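Local coordinates for SUMO-1 cysteine protease S273R (PDB 6LJ9), which is a viral cysteine protease that probably cleaves the pp220 and pp62 polyprotein precursors into core-shell proteins and dampens host innate immune responses, at residues I120-V130 with R199-K210. Numbering follows the deposited sequence.
Sequences IHYKFNQVDMV and RWMERVKQQLLK
M129, a selenomethionine, puts its side chain as a knob into a hole on helix 195-208 formed by W200, V204, Q207 and L208. Its CG lies 3.7 Å from CG1 of V204 and equally near CD2 of L208. The chain then bends twice, at chi2 and chi3. This turn brings M129 CE to the benzo end of the indole, 3.9 Å from W200 CZ2. At the pyrrole end of the same indole, CD1 of I120 comes within 3.6 Å of W200 NE1. That nitrogen is buried and has no polar partner in the model. V204 CG2 lies over one indole face, offset toward the rim. H121 crosses W200 at about a right angle, with the edge of its imidazole against the tryptophan CB.

Two hydrogen bonds fasten the loop to the helix. Q207 OE1 accepts from the backbone N of M129 at 3.3 Å, with the donor above the carbonyl plane. R203 NH1 donates to Q126 OE1 at 3.0 Å. Here the acceptor is near the guanidinium plane, but the amide is turned 80° to it, and the donor comes from above the Q126 carbonyl plane. R203 bends at chi2 and chi3 to reach it.

Helix 195-208 belongs to the Ulp1-type catalytic domain and packs on its central mixed sheet. W200 rests on I172, V204 on I183, and L208 on V174 and V215. The same three residues also meet segment 120-130. The contact lies away from the annotated active-site residues.

D128 is the N-cap of helix 129-134. Its OD1 accepts from V130 N, and its own N donates to E137. Its carboxylate lies nearly parallel to the Q207 amide, 17° between planes. D128 OD1 and Q207 OE1 are both acceptors and do not bond. Q126 NE2 also makes a weak bond to I120 O.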
ATOM      1  N   ILE B 120      -2.230  -0.903  29.557  1.00107.05           N
ATOM      2  CA  ILE B 120      -1.776   0.011  28.516  1.00109.24           C
ATOM      3  C   ILE B 120      -2.154   1.450  28.844  1.00118.10           C
ATOM      4  O   ILE B 120      -1.494   2.389  28.382  1.00127.79           O
ATOM      5  CB  ILE B 120      -2.339  -0.429  27.148  1.00103.74           C
ATOM      6  CG1 ILE B 120      -1.713   0.378  26.009  1.00106.69           C
ATOM      7  CG2 ILE B 120      -3.857  -0.312  27.123  1.00 97.92           C
ATOM      8  CD1 ILE B 120      -2.181  -0.052  24.635  1.00108.82           C
ATOM      9  N   HIS B 121      -3.198   1.649  29.650  1.00112.83           N
ATOM     10  CA  HIS B 121      -3.587   2.994  30.054  1.00105.61           C
ATOM     11  C   HIS B 121      -2.630   3.593  31.073  1.00 99.63           C
ATOM     12  O   HIS B 121      -2.571   4.822  31.205  1.00 99.07           O
ATOM     13  CB  HIS B 121      -5.004   2.981  30.627  1.00102.38           C
ATOM     14  CG  HIS B 121      -6.024   2.387  29.708  1.00106.83           C
ATOM     15  ND1 HIS B 121      -6.896   1.398  30.107  1.00108.64           N
ATOM     16  CD2 HIS B 121      -6.314   2.644  28.410  1.00106.15           C
ATOM     17  CE1 HIS B 121      -7.679   1.070  29.095  1.00107.19           C
ATOM     18  NE2 HIS B 121      -7.347   1.811  28.054  1.00107.05           N
ATOM     19  N   TYR B 122      -1.877   2.761  31.788  1.00 96.41           N
ATOM     20  CA  TYR B 122      -0.942   3.225  32.802  1.00 93.90           C
ATOM     21  C   TYR B 122       0.509   2.960  32.434  1.00 90.40           C
ATOM     22  O   TYR B 122       1.399   3.231  33.245  1.00 89.66           O
ATOM     23  CB  TYR B 122      -1.270   2.576  34.149  1.00 90.49           C
ATOM     24  CG  TYR B 122      -2.757   2.447  34.393  1.00 83.91           C
ATOM     25  CD1 TYR B 122      -3.521   3.554  34.736  1.00 78.52           C
ATOM     26  CD2 TYR B 122      -3.396   1.221  34.265  1.00 84.20           C
ATOM     27  CE1 TYR B 122      -4.879   3.443  34.954  1.00 75.79           C
ATOM     28  CE2 TYR B 122      -4.754   1.101  34.481  1.00 85.69           C
ATOM     29  CZ  TYR B 122      -5.490   2.215  34.824  1.00 79.77           C
ATOM     30  OH  TYR B 122      -6.844   2.101  35.041  1.00 78.49           O
ATOM     31  N   LYS B 123       0.772   2.440  31.239  1.00 86.81           N
ATOM     32  CA  LYS B 123       2.143   2.241  30.803  1.00 83.01           C
ATOM     33  C   LYS B 123       2.817   3.584  30.548  1.00 78.72           C
ATOM     34  O   LYS B 123       2.181   4.557  30.133  1.00 76.86           O
ATOM     35  CB  LYS B 123       2.186   1.369  29.549  1.00 85.51           C
ATOM     36  CG  LYS B 123       2.092  -0.116  29.857  1.00 91.11           C
ATOM     37  CD  LYS B 123       1.809  -0.954  28.626  1.00 99.71           C
ATOM     38  CE  LYS B 123       1.660  -2.419  29.010  1.00105.57           C
ATOM     39  NZ  LYS B 123       1.179  -3.255  27.882  1.00108.49           N
ATOM     40  N   PHE B 124       4.124   3.625  30.812  1.00 76.23           N
ATOM     41  CA  PHE B 124       4.859   4.885  30.784  1.00 72.23           C
ATOM     42  C   PHE B 124       4.796   5.536  29.408  1.00 75.71           C
ATOM     43  O   PHE B 124       4.421   6.707  29.279  1.00 69.67           O
ATOM     44  CB  PHE B 124       6.307   4.642  31.205  1.00 58.37           C
ATOM     45  CG  PHE B 124       7.157   5.870  31.167  1.00 62.42           C
ATOM     46  CD1 PHE B 124       6.995   6.866  32.115  1.00 69.64           C
ATOM     47  CD2 PHE B 124       8.120   6.032  30.187  1.00 58.28           C
ATOM     48  CE1 PHE B 124       7.775   7.999  32.086  1.00 76.72           C
ATOM     49  CE2 PHE B 124       8.903   7.163  30.154  1.00 66.32           C
ATOM     50  CZ  PHE B 124       8.728   8.147  31.107  1.00 77.89           C
ATOM     51  N   ASN B 125       5.164   4.794  28.369  1.00 81.81           N
ATOM     52  CA  ASN B 125       5.087   5.270  26.994  1.00 89.50           C
ATOM     53  C   ASN B 125       3.944   4.550  26.290  1.00 99.05           C
ATOM     54  O   ASN B 125       3.931   3.315  26.224  1.00113.99           O
ATOM     55  CB  ASN B 125       6.407   5.044  26.258  1.00 93.64           C
ATOM     56  CG  ASN B 125       7.039   3.707  26.589  1.00 90.79           C
ATOM     57  OD1 ASN B 125       8.058   3.645  27.276  1.00 84.65           O
ATOM     58  ND2 ASN B 125       6.434   2.629  26.106  1.00 88.94           N
ATOM     59  N   GLN B 126       2.993   5.317  25.775  1.00 90.83           N
ATOM     60  CA  GLN B 126       1.834   4.787  25.077  1.00 83.87           C
ATOM     61  C   GLN B 126       1.915   5.129  23.596  1.00 62.38           C
ATOM     62  O   GLN B 126       2.718   5.960  23.164  1.00 69.09           O
ATOM     63  CB  GLN B 126       0.538   5.342  25.676  1.00 95.79           C
ATOM     64  CG  GLN B 126       0.329   5.004  27.135  1.00104.05           C
ATOM     65  CD  GLN B 126      -0.838   5.759  27.733  1.00110.24           C
ATOM     66  OE1 GLN B 126      -1.260   6.788  27.207  1.00112.56           O
ATOM     67  NE2 GLN B 126      -1.369   5.249  28.834  1.00116.31           N
ATOM     68  N   VAL B 127       1.063   4.475  22.819  1.00 58.71           N
ATOM     69  CA  VAL B 127       0.971   4.760  21.395  1.00 52.12           C
ATOM     70  C   VAL B 127       0.022   5.932  21.188  1.00 44.16           C
ATOM     71  O   VAL B 127      -0.990   6.069  21.887  1.00 41.64           O
ATOM     72  CB  VAL B 127       0.520   3.509  20.617  1.00 51.91           C
ATOM     73  CG1 VAL B 127      -0.954   3.198  20.865  1.00 63.05           C
ATOM     74  CG2 VAL B 127       0.803   3.668  19.135  1.00 36.77           C
ATOM     75  N   ASP B 128       0.367   6.808  20.249  1.00 42.27           N
ATOM     76  CA  ASP B 128      -0.465   7.949  19.881  1.00 34.64           C
ATOM     77  C   ASP B 128      -0.880   7.752  18.431  1.00 32.56           C
ATOM     78  O   ASP B 128      -0.043   7.838  17.525  1.00 25.81           O
ATOM     79  CB  ASP B 128       0.289   9.264  20.081  1.00 39.46           C
ATOM     80  CG  ASP B 128      -0.617  10.484  20.009  1.00 55.86           C
ATOM     81  OD1 ASP B 128      -1.638  10.436  19.292  1.00 54.19           O
ATOM     82  OD2 ASP B 128      -0.303  11.497  20.670  1.00 61.84           O
HETATM   83  N   MSE B 129      -2.164   7.483  18.213  1.00 32.53           N
HETATM   84  CA  MSE B 129      -2.669   7.125  16.890  1.00 24.61           C
HETATM   85  C   MSE B 129      -2.453   8.240  15.872  1.00 26.96           C
HETATM   86  O   MSE B 129      -2.296   7.978  14.680  1.00 41.13           O
HETATM   87  CB  MSE B 129      -4.153   6.763  16.967  1.00 24.50           C
HETATM   88  CG  MSE B 129      -4.600   5.775  15.900  1.00 23.15           C
HETATM   89 SE   MSE B 129      -3.547   4.133  15.934  0.72 32.28          SE
HETATM   90  CE  MSE B 129      -3.884   3.595  17.778  1.00 30.09           C
ATOM     91  N   VAL B 130      -2.446   9.488  16.348  1.00 25.16           N
ATOM     92  CA  VAL B 130      -2.127  10.609  15.470  1.00 29.76           C
ATOM     93  C   VAL B 130      -0.662  10.560  15.059  1.00 31.76           C
ATOM     94  O   VAL B 130      -0.325  10.754  13.884  1.00 28.90           O
ATOM     95  CB  VAL B 130      -2.478  11.944  16.151  1.00 40.08           C
ATOM     96  CG1 VAL B 130      -2.023  13.114  15.291  1.00 29.51           C
ATOM     97  CG2 VAL B 130      -3.969  12.023  16.414  1.00 37.11           C
ATOM     98  N   ARG B 199     -12.508   2.008  26.956  1.00 44.44           N
ATOM     99  CA  ARG B 199     -11.826   3.268  27.242  1.00 50.40           C
ATOM    100  C   ARG B 199     -10.715   3.534  26.235  1.00 43.29           C
ATOM    101  O   ARG B 199     -10.524   4.674  25.792  1.00 52.77           O
ATOM    102  CB  ARG B 199     -11.257   3.259  28.660  1.00 59.36           C
ATOM    103  CG  ARG B 199     -12.248   2.877  29.742  1.00 61.01           C
ATOM    104  CD  ARG B 199     -11.526   2.666  31.058  1.00 71.16           C
ATOM    105  NE  ARG B 199     -12.209   1.697  31.908  1.00 86.04           N
ATOM    106  CZ  ARG B 199     -11.630   1.052  32.914  1.00 96.11           C
ATOM    107  NH1 ARG B 199     -10.352   1.269  33.194  1.00 96.55           N
ATOM    108  NH2 ARG B 199     -12.326   0.185  33.637  1.00 98.45           N
ATOM    109  N   TRP B 200      -9.969   2.491  25.862  1.00 34.88           N
ATOM    110  CA  TRP B 200      -8.896   2.653  24.887  1.00 38.69           C
ATOM    111  C   TRP B 200      -9.445   3.046  23.520  1.00 37.88           C
ATOM    112  O   TRP B 200      -8.897   3.938  22.861  1.00 39.48           O
ATOM    113  CB  TRP B 200      -8.076   1.366  24.788  1.00 28.71           C
ATOM    114  CG  TRP B 200      -6.893   1.480  23.875  1.00 28.08           C
ATOM    115  CD1 TRP B 200      -5.625   1.844  24.221  1.00 36.57           C
ATOM    116  CD2 TRP B 200      -6.869   1.229  22.465  1.00 26.35           C
ATOM    117  NE1 TRP B 200      -4.811   1.835  23.114  1.00 38.77           N
ATOM    118  CE2 TRP B 200      -5.551   1.462  22.023  1.00 34.57           C
ATOM    119  CE3 TRP B 200      -7.832   0.831  21.533  1.00 32.83           C
ATOM    120  CZ2 TRP B 200      -5.173   1.310  20.690  1.00 36.88           C
ATOM    121  CZ3 TRP B 200      -7.455   0.680  20.210  1.00 23.89           C
ATOM    122  CH2 TRP B 200      -6.136   0.919  19.802  1.00 25.58           C
HETATM  123  N   MSE B 201     -10.517   2.396  23.078  1.00 37.85           N
HETATM  124  CA  MSE B 201     -11.145   2.725  21.801  1.00 30.31           C
HETATM  125  C   MSE B 201     -11.684   4.153  21.806  1.00 28.63           C
HETATM  126  O   MSE B 201     -11.592   4.865  20.807  1.00 33.12           O
HETATM  127  CB  MSE B 201     -12.272   1.740  21.485  1.00 23.40           C
HETATM  128  CG  MSE B 201     -11.816   0.296  21.357  1.00 28.93           C
HETATM  129 SE   MSE B 201     -13.291  -0.949  21.089  0.52 39.23          SE
HETATM  130  CE  MSE B 201     -13.868  -0.352  19.327  1.00 39.29           C
ATOM    131  N   GLU B 202     -12.247   4.565  22.943  1.00 32.09           N
ATOM    132  CA  GLU B 202     -12.747   5.929  23.067  1.00 28.39           C
ATOM    133  C   GLU B 202     -11.607   6.941  23.048  1.00 35.64           C
ATOM    134  O   GLU B 202     -11.726   8.008  22.434  1.00 35.26           O
ATOM    135  CB  GLU B 202     -13.571   6.070  24.347  1.00 45.96           C
ATOM    136  CG  GLU B 202     -14.921   5.374  24.307  1.00 65.04           C
ATOM    137  CD  GLU B 202     -15.810   5.888  23.193  1.00 80.16           C
ATOM    138  OE1 GLU B 202     -16.250   5.071  22.357  1.00 83.03           O
ATOM    139  OE2 GLU B 202     -16.062   7.110  23.149  1.00 84.34           O
ATOM    140  N   ARG B 203     -10.492   6.625  23.712  1.00 43.63           N
ATOM    141  CA  ARG B 203      -9.358   7.544  23.736  1.00 44.49           C
ATOM    142  C   ARG B 203      -8.762   7.720  22.344  1.00 35.59           C
ATOM    143  O   ARG B 203      -8.380   8.831  21.960  1.00 36.52           O
ATOM    144  CB  ARG B 203      -8.300   7.044  24.722  1.00 38.43           C
ATOM    145  CG  ARG B 203      -7.207   8.057  25.056  1.00 39.95           C
ATOM    146  CD  ARG B 203      -5.984   7.911  24.151  1.00 42.61           C
ATOM    147  NE  ARG B 203      -5.324   6.619  24.324  1.00 71.21           N
ATOM    148  CZ  ARG B 203      -4.341   6.388  25.188  1.00 92.93           C
ATOM    149  NH1 ARG B 203      -3.891   7.367  25.963  1.00 94.05           N
ATOM    150  NH2 ARG B 203      -3.801   5.180  25.278  1.00100.21           N
ATOM    151  N   VAL B 204      -8.673   6.631  21.575  1.00 32.88           N
ATOM    152  CA  VAL B 204      -8.151   6.724  20.214  1.00 24.44           C
ATOM    153  C   VAL B 204      -9.094   7.529  19.328  1.00 19.85           C
ATOM    154  O   VAL B 204      -8.647   8.254  18.430  1.00 26.85           O
ATOM    155  CB  VAL B 204      -7.900   5.313  19.646  1.00 22.16           C
ATOM    156  CG1 VAL B 204      -7.452   5.384  18.196  1.00 25.62           C
ATOM    157  CG2 VAL B 204      -6.863   4.581  20.485  1.00 20.64           C
ATOM    158  N   LYS B 205     -10.404   7.431  19.569  1.00 25.18           N
ATOM    159  CA  LYS B 205     -11.366   8.177  18.762  1.00 33.02           C
ATOM    160  C   LYS B 205     -11.197   9.681  18.940  1.00 31.08           C
ATOM    161  O   LYS B 205     -11.246  10.435  17.961  1.00 29.93           O
ATOM    162  CB  LYS B 205     -12.790   7.750  19.116  1.00 29.70           C
ATOM    163  CG  LYS B 205     -13.873   8.533  18.392  1.00 28.33           C
ATOM    164  CD  LYS B 205     -15.259   8.053  18.788  1.00 34.94           C
ATOM    165  CE  LYS B 205     -16.342   8.914  18.161  1.00 43.55           C
ATOM    166  NZ  LYS B 205     -17.705   8.445  18.535  1.00 42.60           N
ATOM    167  N   GLN B 206     -10.996  10.138  20.180  1.00 39.74           N
ATOM    168  CA  GLN B 206     -10.792  11.565  20.412  1.00 40.02           C
ATOM    169  C   GLN B 206      -9.506  12.053  19.760  1.00 39.24           C
ATOM    170  O   GLN B 206      -9.453  13.171  19.233  1.00 46.44           O
ATOM    171  CB  GLN B 206     -10.778  11.862  21.910  1.00 29.02           C
ATOM    172  CG  GLN B 206     -12.148  11.820  22.554  1.00 62.62           C
ATOM    173  CD  GLN B 206     -13.103  12.832  21.956  1.00 83.71           C
ATOM    174  OE1 GLN B 206     -12.736  13.981  21.713  1.00 95.23           O
ATOM    175  NE2 GLN B 206     -14.336  12.406  21.707  1.00 79.39           N
ATOM    176  N   GLN B 207      -8.456  11.229  19.791  1.00 34.67           N
ATOM    177  CA  GLN B 207      -7.212  11.590  19.119  1.00 31.68           C
ATOM    178  C   GLN B 207      -7.422  11.718  17.616  1.00 24.73           C
ATOM    179  O   GLN B 207      -7.020  12.713  17.002  1.00 30.99           O
ATOM    180  CB  GLN B 207      -6.130  10.554  19.426  1.00 34.11           C
ATOM    181  CG  GLN B 207      -5.653  10.552  20.868  1.00 49.53           C
ATOM    182  CD  GLN B 207      -4.537   9.554  21.110  1.00 59.65           C
ATOM    183  OE1 GLN B 207      -4.381   8.584  20.366  1.00 47.05           O
ATOM    184  NE2 GLN B 207      -3.751   9.789  22.153  1.00 62.55           N
ATOM    185  N   LEU B 208      -8.066  10.720  17.007  1.00 24.93           N
ATOM    186  CA  LEU B 208      -8.259  10.738  15.561  1.00 29.42           C
ATOM    187  C   LEU B 208      -9.245  11.816  15.131  1.00 28.98           C
ATOM    188  O   LEU B 208      -9.180  12.292  13.992  1.00 22.29           O
ATOM    189  CB  LEU B 208      -8.724   9.364  15.078  1.00 24.64           C
ATOM    190  CG  LEU B 208      -7.674   8.258  15.190  1.00 31.75           C
ATOM    191  CD1 LEU B 208      -8.225   6.937  14.681  1.00 16.54           C
ATOM    192  CD2 LEU B 208      -6.413   8.647  14.434  1.00 30.32           C
ATOM    193  N   LEU B 209     -10.158  12.219  16.018  1.00 24.45           N
ATOM    194  CA  LEU B 209     -11.072  13.312  15.704  1.00 30.35           C
ATOM    195  C   LEU B 209     -10.362  14.654  15.581  1.00 45.62           C
ATOM    196  O   LEU B 209     -10.992  15.628  15.152  1.00 38.43           O
ATOM    197  CB  LEU B 209     -12.171  13.406  16.763  1.00 21.09           C
ATOM    198  CG  LEU B 209     -13.373  12.476  16.586  1.00 24.78           C
ATOM    199  CD1 LEU B 209     -14.324  12.600  17.765  1.00 31.29           C
ATOM    200  CD2 LEU B 209     -14.092  12.781  15.280  1.00 24.47           C
ATOM    201  N   LYS B 210      -9.081  14.730  15.951  1.00 29.39           N
ATOM    202  CA  LYS B 210      -8.307  15.954  15.786  1.00 35.01           C
ATOM    203  C   LYS B 210      -7.750  16.109  14.376  1.00 28.54           C
ATOM    204  O   LYS B 210      -7.438  17.234  13.968  1.00 34.28           O
ATOM    205  CB  LYS B 210      -7.158  15.994  16.803  1.00 21.03           C
ATOM    206  CG  LYS B 210      -7.597  15.988  18.267  1.00 42.74           C
ATOM    207  CD  LYS B 210      -6.394  16.079  19.193  1.00 59.49           C
ATOM    208  CE  LYS B 210      -5.487  14.859  19.028  1.00 79.30           C
ATOM    209  NZ  LYS B 210      -4.163  15.024  19.671  1.00 89.44           N
TER